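Local coordinates for Co-LOCKR: de novo designed protein switch (Synthetic construct, PDB 7JH5), which works as a de novo designed helical-bundle switch, made for protein logic intended to target cells by precise combinations of their surface antigens, at residues A33-L38 with E68-A73; A111-L116 with E181-E186; A228-L233 with R259-Y264. One frame throughout, in Å; residues are numbered along the deposited sequence.

How the contacts relate
The bundle is built from six long helices, and each contact ties together two that follow one another in the chain: contact 1 helices 3-48 and 52-96, contact 2 helices 101-142 and 148-191, contact 3 helices 200-243 and 247-288. Contacts 1 and 3 lie side by side, centres 16 Å apart, and touch where Gln36 NE2 packs 3.4 Å from Ser261 OG. Asn234 joins them further, bonded to Gln36 through OD1 and to Gln231 through ND2. Contact 2 sits across the chain's centre, its own centre 30 Å from that of contact 1 and 33 Å from that of contact 3, touching neither.

Contact 1 of 3, residues A33-L38 with E68-A73; sequences ARLQEL and EIIRRA
The chi1 of Ile69, -73°, lays CG1 beside its backbone N and turns CG2 anti to that nitrogen, and the two branches thereby part to meet Arg34, Leu35 and Leu38 on the other helix. Ile69 CG2 settles between the first two, 3.9 Å from Arg34 CB and 4.0 Å from Leu35 CG. The longer branch runs on to its methyl, where Ile69 CD1 meets Leu38 CD1 tip to tip at 3.6 Å while still flanking the CB of Arg34. Leu35 and Ile69 instead slide past each other in opposite directions, and Leu35 extends far enough for its CD1 to reach Ile70 CG1 at 4.2 Å.

The polar part lies at the bundle surface. Arg34 bends at its second side-chain torsion and Arg72 at its third, and the two chains cross at about a right angle. Their guanidinium planes are nevertheless turned only 17° from each other, with Arg34 NH2 3.1 Å from Arg72 NH2. Both nitrogens are donors, so this is an approach of like charges and not a hydrogen bond. Glu30, one turn before Arg34, forms a salt bridge with the same NH2 and probably offsets part of the repulsion.

On the inner side, helix 101-142 covers the contact, with Gln132 against Leu35 and Ala129 against Ile70. Leu38 also rests on Lys65 and Ser66, one turn earlier in helix 52-96, which continues its packing beyond Ile69.

The axes of the two short segments approach to 10.3 Å and run close to antiparallel, at 172°. Consecutive helices 3-48 and 52-96, packed here through an apolar centre with arginines at the surface, form a helical hairpin of the designed bundle.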
loop_
_atom_site.group_PDB
_atom_site.type_symbol
_atom_site.label_atom_id
_atom_site.label_comp_id
_atom_site.label_asym_id
_atom_site.label_seq_id
_atom_site.Cartn_x
_atom_site.Cartn_y
_atom_site.Cartn_z
ATOM N N ALA A 33 8.013 -0.975 -5.994
ATOM C CA ALA A 33 8.987 -0.680 -7.036
ATOM C C ALA A 33 10.098 -1.721 -7.061
ATOM O O ALA A 33 10.520 -2.159 -8.138
ATOM C CB ALA A 33 9.567 0.719 -6.827
ATOM N N ARG A 34 10.585 -2.135 -5.886
ATOM C CA ARG A 34 11.645 -3.135 -5.851
ATOM C C ARG A 34 11.164 -4.454 -6.446
ATOM O O ARG A 34 11.891 -5.110 -7.203
ATOM C CB ARG A 34 12.133 -3.366 -4.419
ATOM C CG ARG A 34 12.254 -2.124 -3.555
ATOM C CD ARG A 34 13.547 -2.127 -2.753
ATOM N NE ARG A 34 13.426 -1.406 -1.487
ATOM C CZ ARG A 34 13.142 -0.110 -1.378
ATOM N NH1 ARG A 34 12.925 0.618 -2.465
ATOM N NH2 ARG A 34 13.061 0.453 -0.181
ATOM N N LEU A 35 9.942 -4.864 -6.104
ATOM C CA LEU A 35 9.429 -6.143 -6.583
ATOM C C LEU A 35 9.243 -6.128 -8.096
ATOM O O LEU A 35 9.563 -7.113 -8.772
ATOM C CB LEU A 35 8.126 -6.473 -5.856
ATOM C CG LEU A 35 8.346 -6.820 -4.379
ATOM C CD1 LEU A 35 7.052 -6.928 -3.595
ATOM C CD2 LEU A 35 9.136 -8.129 -4.285
ATOM N N GLN A 36 8.751 -5.017 -8.651
ATOM C CA GLN A 36 8.581 -4.933 -10.098
ATOM C C GLN A 36 9.928 -5.005 -10.810
ATOM O O GLN A 36 10.048 -5.644 -11.862
ATOM C CB GLN A 36 7.837 -3.650 -10.468
ATOM C CG GLN A 36 7.574 -3.479 -11.959
ATOM C CD GLN A 36 6.663 -4.549 -12.534
ATOM O OE1 GLN A 36 6.161 -5.413 -11.814
ATOM N NE2 GLN A 36 6.443 -4.493 -13.845
ATOM N N GLU A 37 10.956 -4.351 -10.256
ATOM C CA GLU A 37 12.303 -4.519 -10.794
ATOM C C GLU A 37 12.636 -6.001 -10.930
ATOM O O GLU A 37 13.081 -6.462 -11.988
ATOM C CB GLU A 37 13.331 -3.824 -9.897
ATOM C CG GLU A 37 13.335 -2.307 -9.991
ATOM C CD GLU A 37 14.350 -1.670 -9.052
ATOM O OE1 GLU A 37 15.144 -2.412 -8.434
ATOM O OE2 GLU A 37 14.353 -0.427 -8.928
ATOM N N LEU A 38 12.394 -6.766 -9.862
ATOM C CA LEU A 38 12.688 -8.194 -9.882
ATOM C C LEU A 38 11.823 -8.929 -10.897
ATOM O O LEU A 38 12.269 -9.915 -11.493
ATOM C CB LEU A 38 12.487 -8.787 -8.487
ATOM C CG LEU A 38 13.345 -8.214 -7.359
ATOM C CD1 LEU A 38 13.371 -9.168 -6.166
ATOM C CD2 LEU A 38 14.759 -7.916 -7.833
ATOM N N GLU A 68 13.624 -10.846 1.061
ATOM C CA GLU A 68 14.228 -9.801 1.882
ATOM C C GLU A 68 13.551 -8.455 1.659
ATOM O O GLU A 68 13.476 -7.642 2.589
ATOM C CB GLU A 68 15.728 -9.723 1.591
ATOM C CG GLU A 68 16.475 -8.597 2.305
ATOM C CD GLU A 68 16.285 -8.590 3.818
ATOM O OE1 GLU A 68 15.712 -9.551 4.373
ATOM O OE2 GLU A 68 16.717 -7.605 4.456
ATOM N N ILE A 69 13.037 -8.204 0.453
ATOM C CA ILE A 69 12.308 -6.964 0.194
ATOM C C ILE A 69 10.979 -6.964 0.941
ATOM O O ILE A 69 10.639 -6.005 1.644
ATOM C CB ILE A 69 12.106 -6.778 -1.322
ATOM C CG1 ILE A 69 13.425 -6.384 -1.986
ATOM C CG2 ILE A 69 11.028 -5.739 -1.592
ATOM C CD1 ILE A 69 13.557 -6.882 -3.407
ATOM N N ILE A 70 10.200 -8.037 0.783
ATOM C CA ILE A 70 8.936 -8.158 1.498
ATOM C C ILE A 70 9.157 -8.033 2.999
ATOM O O ILE A 70 8.405 -7.343 3.699
ATOM C CB ILE A 70 8.257 -9.493 1.133
ATOM C CG1 ILE A 70 7.817 -9.478 -0.331
ATOM C CG2 ILE A 70 7.081 -9.756 2.052
ATOM C CD1 ILE A 70 7.708 -10.855 -0.948
ATOM N N ARG A 71 10.195 -8.695 3.517
ATOM C CA ARG A 71 10.458 -8.651 4.950
ATOM C C ARG A 71 10.734 -7.231 5.425
ATOM O O ARG A 71 10.284 -6.830 6.503
ATOM C CB ARG A 71 11.634 -9.563 5.293
ATOM C CG ARG A 71 11.235 -10.983 5.643
ATOM C CD ARG A 71 12.452 -11.889 5.736
ATOM N NE ARG A 71 13.563 -11.241 6.427
ATOM C CZ ARG A 71 14.760 -11.793 6.610
ATOM N NH1 ARG A 71 15.010 -13.014 6.155
ATOM N NH2 ARG A 71 15.707 -11.121 7.249
ATOM N N ARG A 72 11.489 -6.458 4.643
ATOM C CA ARG A 72 11.768 -5.082 5.036
ATOM C C ARG A 72 10.494 -4.248 5.061
ATOM O O ARG A 72 10.327 -3.386 5.932
ATOM C CB ARG A 72 12.792 -4.461 4.090
ATOM C CG ARG A 72 14.225 -4.869 4.372
ATOM C CD ARG A 72 15.138 -4.347 3.274
ATOM N NE ARG A 72 14.972 -2.909 3.075
ATOM C CZ ARG A 72 15.176 -2.280 1.921
ATOM N NH1 ARG A 72 15.545 -2.955 0.839
ATOM N NH2 ARG A 72 14.998 -0.968 1.847
ATOM N N ALA A 73 9.581 -4.488 4.114
ATOM C CA ALA A 73 8.328 -3.740 4.088
ATOM C C ALA A 73 7.443 -4.104 5.274
ATOM O O ALA A 73 6.842 -3.225 5.902
ATOM C CB ALA A 73 7.588 -3.996 2.776
#

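Contact 2 of 3, residues A111-L116 with E181-E186; sequences AETQDL and ERIIEE
Apolar packing centres on Ile183, which points at helix 101-142 and meets Glu112, Thr113 and Leu116. Thr113 gives its methyl: CG2 touches Ile183 CG2 at 3.5 Å and Ile184 CD1 at 4.0 Å. With a chi1 of 62°, Thr113 holds OG1 between its backbone N and carbonyl carbon, while CG2 faces the isoleucines. Leu116 approaches the end of Ile183 with its CD1, although the modelled spacing there is doubtful.

Where polar meets apolar, Glu112 lies over the outer flank of Ile183. Its CB is 3.5 Å from Ile183 CD1, and the extended chain carries OE1 to the same distance from Ile183 CG1. Trimming Ile183 to an alanine removes both branches and is likely to leave a gap between the helices, with the Thr113 methyl and the aliphatic part of Glu112 deprived of their main packing partner.

Hydrogen bonding is directed elsewhere. Thr113 OG1 bonds chiefly the carbonyl oxygen of Ile110 in its own helix, with further bonds to Ala109 O and to NE2 of His209, so this buried hydroxyl has its polar partners outside the two segments.

Among the neighbouring helices, 200-243 closes the inner side, setting His209 and Ala210 against Ile184 and bonding Gln213 to the Thr113 carbonyl. Gln114 turns to other helices, bonding Asn21 of helix 3-48 and Ser84 of helix 52-96.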
loop_
_atom_site.group_PDB
_atom_site.type_symbol
_atom_site.label_atom_id
_atom_site.label_comp_id
_atom_site.label_asym_id
_atom_site.label_seq_id
_atom_site.Cartn_x
_atom_site.Cartn_y
_atom_site.Cartn_z
ATOM N N ALA A 111 -7.521 6.382 17.613
ATOM C CA ALA A 111 -6.804 5.132 17.839
ATOM C C ALA A 111 -7.411 3.996 17.024
ATOM O O ALA A 111 -6.682 3.194 16.428
ATOM C CB ALA A 111 -6.815 4.782 19.326
ATOM N N GLU A 112 -8.739 3.908 16.989
ATOM C CA GLU A 112 -9.375 2.847 16.218
ATOM C C GLU A 112 -9.105 3.019 14.725
ATOM O O GLU A 112 -8.780 2.044 14.039
ATOM C CB GLU A 112 -10.875 2.819 16.504
ATOM C CG GLU A 112 -11.233 2.357 17.913
ATOM C CD GLU A 112 -12.730 2.240 18.121
ATOM O OE1 GLU A 112 -13.467 2.185 17.112
ATOM O OE2 GLU A 112 -13.175 2.206 19.290
ATOM N N THR A 113 -9.207 4.250 14.211
ATOM C CA THR A 113 -8.985 4.474 12.785
ATOM C C THR A 113 -7.549 4.141 12.391
ATOM O O THR A 113 -7.302 3.594 11.309
ATOM C CB THR A 113 -9.304 5.925 12.410
ATOM O OG1 THR A 113 -8.438 6.818 13.124
ATOM C CG2 THR A 113 -10.747 6.257 12.736
ATOM N N GLN A 114 -6.584 4.476 13.251
ATOM C CA GLN A 114 -5.185 4.182 12.946
ATOM C C GLN A 114 -4.961 2.685 12.784
ATOM O O GLN A 114 -4.128 2.266 11.970
ATOM C CB GLN A 114 -4.285 4.755 14.042
ATOM C CG GLN A 114 -2.792 4.662 13.764
ATOM C CD GLN A 114 -2.387 5.266 12.434
ATOM O OE1 GLN A 114 -3.141 6.021 11.817
ATOM N NE2 GLN A 114 -1.189 4.924 11.976
ATOM N N ASP A 115 -5.702 1.860 13.533
ATOM C CA ASP A 115 -5.621 0.416 13.339
ATOM C C ASP A 115 -6.048 0.025 11.930
ATOM O O ASP A 115 -5.430 -0.841 11.299
ATOM C CB ASP A 115 -6.493 -0.320 14.357
ATOM C CG ASP A 115 -5.988 -0.176 15.767
ATOM O OD1 ASP A 115 -6.759 0.298 16.626
ATOM O OD2 ASP A 115 -4.816 -0.526 16.015
ATOM N N LEU A 116 -7.119 0.642 11.426
ATOM C CA LEU A 116 -7.607 0.305 10.094
ATOM C C LEU A 116 -6.625 0.739 9.019
ATOM O O LEU A 116 -6.469 0.051 8.003
ATOM C CB LEU A 116 -8.968 0.947 9.862
ATOM C CG LEU A 116 -10.020 0.341 10.784
ATOM C CD1 LEU A 116 -10.666 1.409 11.632
ATOM C CD2 LEU A 116 -11.058 -0.401 9.971
ATOM N N GLU A 181 -15.464 4.988 8.239
ATOM C CA GLU A 181 -16.577 5.931 8.259
ATOM C C GLU A 181 -17.470 5.719 9.474
ATOM O O GLU A 181 -18.035 6.686 10.000
ATOM C CB GLU A 181 -17.404 5.801 6.977
ATOM C CG GLU A 181 -16.646 6.137 5.706
ATOM C CD GLU A 181 -15.958 7.484 5.774
ATOM O OE1 GLU A 181 -16.637 8.500 6.042
ATOM O OE2 GLU A 181 -14.725 7.525 5.569
ATOM N N ARG A 182 -17.613 4.473 9.932
ATOM C CA ARG A 182 -18.453 4.203 11.092
ATOM C C ARG A 182 -17.849 4.799 12.356
ATOM O O ARG A 182 -18.531 5.504 13.108
ATOM C CB ARG A 182 -18.659 2.700 11.261
ATOM C CG ARG A 182 -19.719 2.136 10.344
ATOM C CD ARG A 182 -20.211 0.784 10.820
ATOM N NE ARG A 182 -19.146 -0.213 10.866
ATOM C CZ ARG A 182 -18.547 -0.722 9.794
ATOM N NH1 ARG A 182 -18.889 -0.317 8.577
ATOM N NH2 ARG A 182 -17.594 -1.631 9.941
ATOM N N ILE A 183 -16.573 4.501 12.620
ATOM C CA ILE A 183 -15.874 5.125 13.741
ATOM C C ILE A 183 -16.120 6.627 13.787
ATOM O O ILE A 183 -16.415 7.202 14.838
ATOM C CB ILE A 183 -14.368 4.812 13.673
ATOM C CG1 ILE A 183 -14.112 3.323 13.893
ATOM C CG2 ILE A 183 -13.603 5.657 14.687
ATOM C CD1 ILE A 183 -12.700 2.907 13.534
ATOM N N ILE A 184 -15.924 7.258 12.631
ATOM C CA ILE A 184 -16.054 8.671 12.462
ATOM C C ILE A 184 -17.490 9.163 12.722
ATOM O O ILE A 184 -17.661 9.961 13.526
ATOM C CB ILE A 184 -15.629 9.080 11.011
ATOM C CG1 ILE A 184 -14.127 9.237 10.809
ATOM C CG2 ILE A 184 -16.297 10.319 10.534
ATOM C CD1 ILE A 184 -13.272 9.340 12.042
ATOM N N GLU A 185 -18.479 8.529 12.112
ATOM C CA GLU A 185 -19.879 8.926 12.216
ATOM C C GLU A 185 -20.358 8.732 13.649
ATOM O O GLU A 185 -21.073 9.581 14.194
ATOM C CB GLU A 185 -20.764 8.144 11.243
ATOM C CG GLU A 185 -20.654 8.614 9.798
ATOM C CD GLU A 185 -21.244 7.630 8.808
ATOM O OE1 GLU A 185 -22.160 6.868 9.191
ATOM O OE2 GLU A 185 -20.785 7.612 7.644
ATOM N N GLU A 186 -19.981 7.613 14.273
ATOM C CA GLU A 186 -20.331 7.384 15.670
ATOM C C GLU A 186 -19.700 8.439 16.568
ATOM O O GLU A 186 -20.352 8.960 17.479
ATOM C CB GLU A 186 -19.892 5.978 16.087
ATOM C CG GLU A 186 -19.743 5.752 17.586
ATOM C CD GLU A 186 -19.131 4.391 17.906
ATOM O OE1 GLU A 186 -19.407 3.423 17.164
ATOM O OE2 GLU A 186 -18.375 4.294 18.897
#

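Contact 3 of 3, residues A228-L233 with R259-Y264; sequences AQLQEL and RESNAY
Tyr264 reaches from helix 247-288 between Leu230, Leu233 and Gln229 of the antiparallel helix 200-243. Its CB starts against a methyl, 4.0 Å from Leu230 CD2. At CG the side chain lies anti to the carbonyl carbon, chi1 -75°, which sends the ring across the gap between the helices. Ring atom CD2 is near the same Leu230 methyl and also near Leu233. One atom further, Tyr264 CE2 has Leu233 CD1 at its edge, in the ring plane, 3.7 Å away. Gln229 CG lies over one face near CZ, but closer than carbons can sit, so the exact spacing is doubtful. At the tip, the Tyr264 hydroxyl lies beside the Gln229 side chain without a hydrogen bond between them.

The two leucines also carry the packing on toward the preceding turn. Leu233 CD1 touches Glu260 CB at 3.5 Å, so the glutamate contributes its aliphatic base. Leu230 CD2 rests on Ser261 CB at 3.7 Å, close to where the backbones come nearest, the CA atoms of Leu230 and Ser261 being 6.2 Å apart. Ser261 OG is bonded to the carbonyl of Val257 in its own helix.

The polar residues on both helices, Gln229 on one and Glu260, Ser261 and Tyr264 on the other, thus meet across the pair largely through carbon atoms. This chemistry is consistent with the two helices being held together here mainly by apolar packing, while the buried serine hydroxyl finds its polar partner outside the pair of segments.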
loop_
_atom_site.group_PDB
_atom_site.type_symbol
_atom_site.label_atom_id
_atom_site.label_comp_id
_atom_site.label_asym_id
_atom_site.label_seq_id
_atom_site.Cartn_x
_atom_site.Cartn_y
_atom_site.Cartn_z
ATOM N N ALA A 228 -2.247 -2.986 -9.803
ATOM C CA ALA A 228 -3.026 -3.844 -10.690
ATOM C C ALA A 228 -2.690 -3.594 -12.155
ATOM O O ALA A 228 -2.809 -4.507 -12.980
ATOM C CB ALA A 228 -4.523 -3.626 -10.454
ATOM N N GLN A 229 -2.280 -2.371 -12.499
ATOM C CA GLN A 229 -1.867 -2.091 -13.869
ATOM C C GLN A 229 -0.442 -2.570 -14.129
ATOM O O GLN A 229 -0.143 -3.062 -15.222
ATOM C CB GLN A 229 -1.987 -0.595 -14.160
ATOM C CG GLN A 229 -1.582 -0.212 -15.574
ATOM C CD GLN A 229 -2.346 -0.983 -16.634
ATOM O OE1 GLN A 229 -3.561 -0.839 -16.773
ATOM N NE2 GLN A 229 -1.632 -1.812 -17.389
ATOM N N LEU A 230 0.454 -2.423 -13.150
ATOM C CA LEU A 230 1.776 -3.026 -13.274
ATOM C C LEU A 230 1.658 -4.527 -13.514
ATOM O O LEU A 230 2.293 -5.078 -14.421
ATOM C CB LEU A 230 2.604 -2.748 -12.020
ATOM C CG LEU A 230 3.124 -1.324 -11.833
ATOM C CD1 LEU A 230 3.727 -1.165 -10.445
ATOM C CD2 LEU A 230 4.151 -0.980 -12.894
ATOM N N GLN A 231 0.837 -5.206 -12.709
ATOM C CA GLN A 231 0.635 -6.638 -12.898
ATOM C C GLN A 231 0.062 -6.931 -14.279
ATOM O O GLN A 231 0.416 -7.936 -14.904
ATOM C CB GLN A 231 -0.277 -7.177 -11.799
ATOM C CG GLN A 231 -0.487 -8.676 -11.826
ATOM C CD GLN A 231 0.806 -9.463 -11.743
ATOM O OE1 GLN A 231 1.868 -8.920 -11.432
ATOM N NE2 GLN A 231 0.720 -10.756 -12.022
ATOM N N GLU A 232 -0.815 -6.055 -14.779
ATOM C CA GLU A 232 -1.355 -6.238 -16.123
ATOM C C GLU A 232 -0.237 -6.263 -17.157
ATOM O O GLU A 232 -0.253 -7.083 -18.084
ATOM C CB GLU A 232 -2.343 -5.120 -16.445
ATOM C CG GLU A 232 -3.332 -5.461 -17.535
ATOM C CD GLU A 232 -4.622 -6.011 -16.974
ATOM O OE1 GLU A 232 -5.013 -7.134 -17.356
ATOM O OE2 GLU A 232 -5.242 -5.318 -16.140
ATOM N N LEU A 233 0.736 -5.359 -17.018
ATOM C CA LEU A 233 1.892 -5.369 -17.906
ATOM C C LEU A 233 2.693 -6.656 -17.748
ATOM O O LEU A 233 3.228 -7.188 -18.728
ATOM C CB LEU A 233 2.781 -4.158 -17.625
ATOM C CG LEU A 233 2.224 -2.766 -17.918
ATOM C CD1 LEU A 233 3.327 -1.725 -17.781
ATOM C CD2 LEU A 233 1.605 -2.698 -19.300
ATOM N N ARG A 259 9.425 0.949 -19.683
ATOM C CA ARG A 259 9.060 2.340 -19.917
ATOM C C ARG A 259 7.747 2.677 -19.221
ATOM O O ARG A 259 7.640 3.693 -18.524
ATOM C CB ARG A 259 8.958 2.613 -21.417
ATOM N N GLU A 260 6.732 1.831 -19.392
ATOM C CA GLU A 260 5.431 2.134 -18.809
ATOM C C GLU A 260 5.466 2.005 -17.291
ATOM O O GLU A 260 4.841 2.803 -16.582
ATOM C CB GLU A 260 4.367 1.216 -19.402
ATOM C CG GLU A 260 4.318 1.238 -20.913
ATOM C CD GLU A 260 3.054 0.609 -21.446
ATOM O OE1 GLU A 260 3.147 -0.403 -22.172
ATOM O OE2 GLU A 260 1.960 1.123 -21.122
ATOM N N SER A 261 6.195 1.012 -16.776
ATOM C CA SER A 261 6.252 0.794 -15.334
ATOM C C SER A 261 6.789 2.020 -14.607
ATOM O O SER A 261 6.233 2.447 -13.588
ATOM C CB SER A 261 7.119 -0.429 -15.029
ATOM O OG SER A 261 6.611 -1.584 -15.673
ATOM N N ASN A 262 7.881 2.596 -15.113
ATOM C CA ASN A 262 8.432 3.790 -14.482
ATOM C C ASN A 262 7.436 4.942 -14.535
ATOM O O ASN A 262 7.327 5.721 -13.581
ATOM C CB ASN A 262 9.749 4.173 -15.152
ATOM C CG ASN A 262 10.831 3.134 -14.938
ATOM O OD1 ASN A 262 10.767 2.335 -14.002
ATOM N ND2 ASN A 262 11.835 3.142 -15.802
ATOM N N ALA A 263 6.697 5.064 -15.641
ATOM C CA ALA A 263 5.636 6.062 -15.708
ATOM C C ALA A 263 4.601 5.825 -14.618
ATOM O O ALA A 263 4.104 6.775 -14.001
ATOM C CB ALA A 263 4.973 6.035 -17.085
ATOM N N TYR A 264 4.265 4.557 -14.362
ATOM C CA TYR A 264 3.256 4.245 -13.357
ATOM C C TYR A 264 3.758 4.557 -11.952
ATOM O O TYR A 264 2.994 5.067 -11.123
ATOM C CB TYR A 264 2.836 2.781 -13.480
ATOM C CG TYR A 264 1.929 2.504 -14.661
ATOM C CD1 TYR A 264 0.853 3.334 -14.948
ATOM C CD2 TYR A 264 2.152 1.413 -15.491
ATOM C CE1 TYR A 264 0.024 3.085 -16.021
ATOM C CE2 TYR A 264 1.328 1.159 -16.571
ATOM C CZ TYR A 264 0.267 2.001 -16.832
ATOM O OH TYR A 264 -0.565 1.751 -17.900
#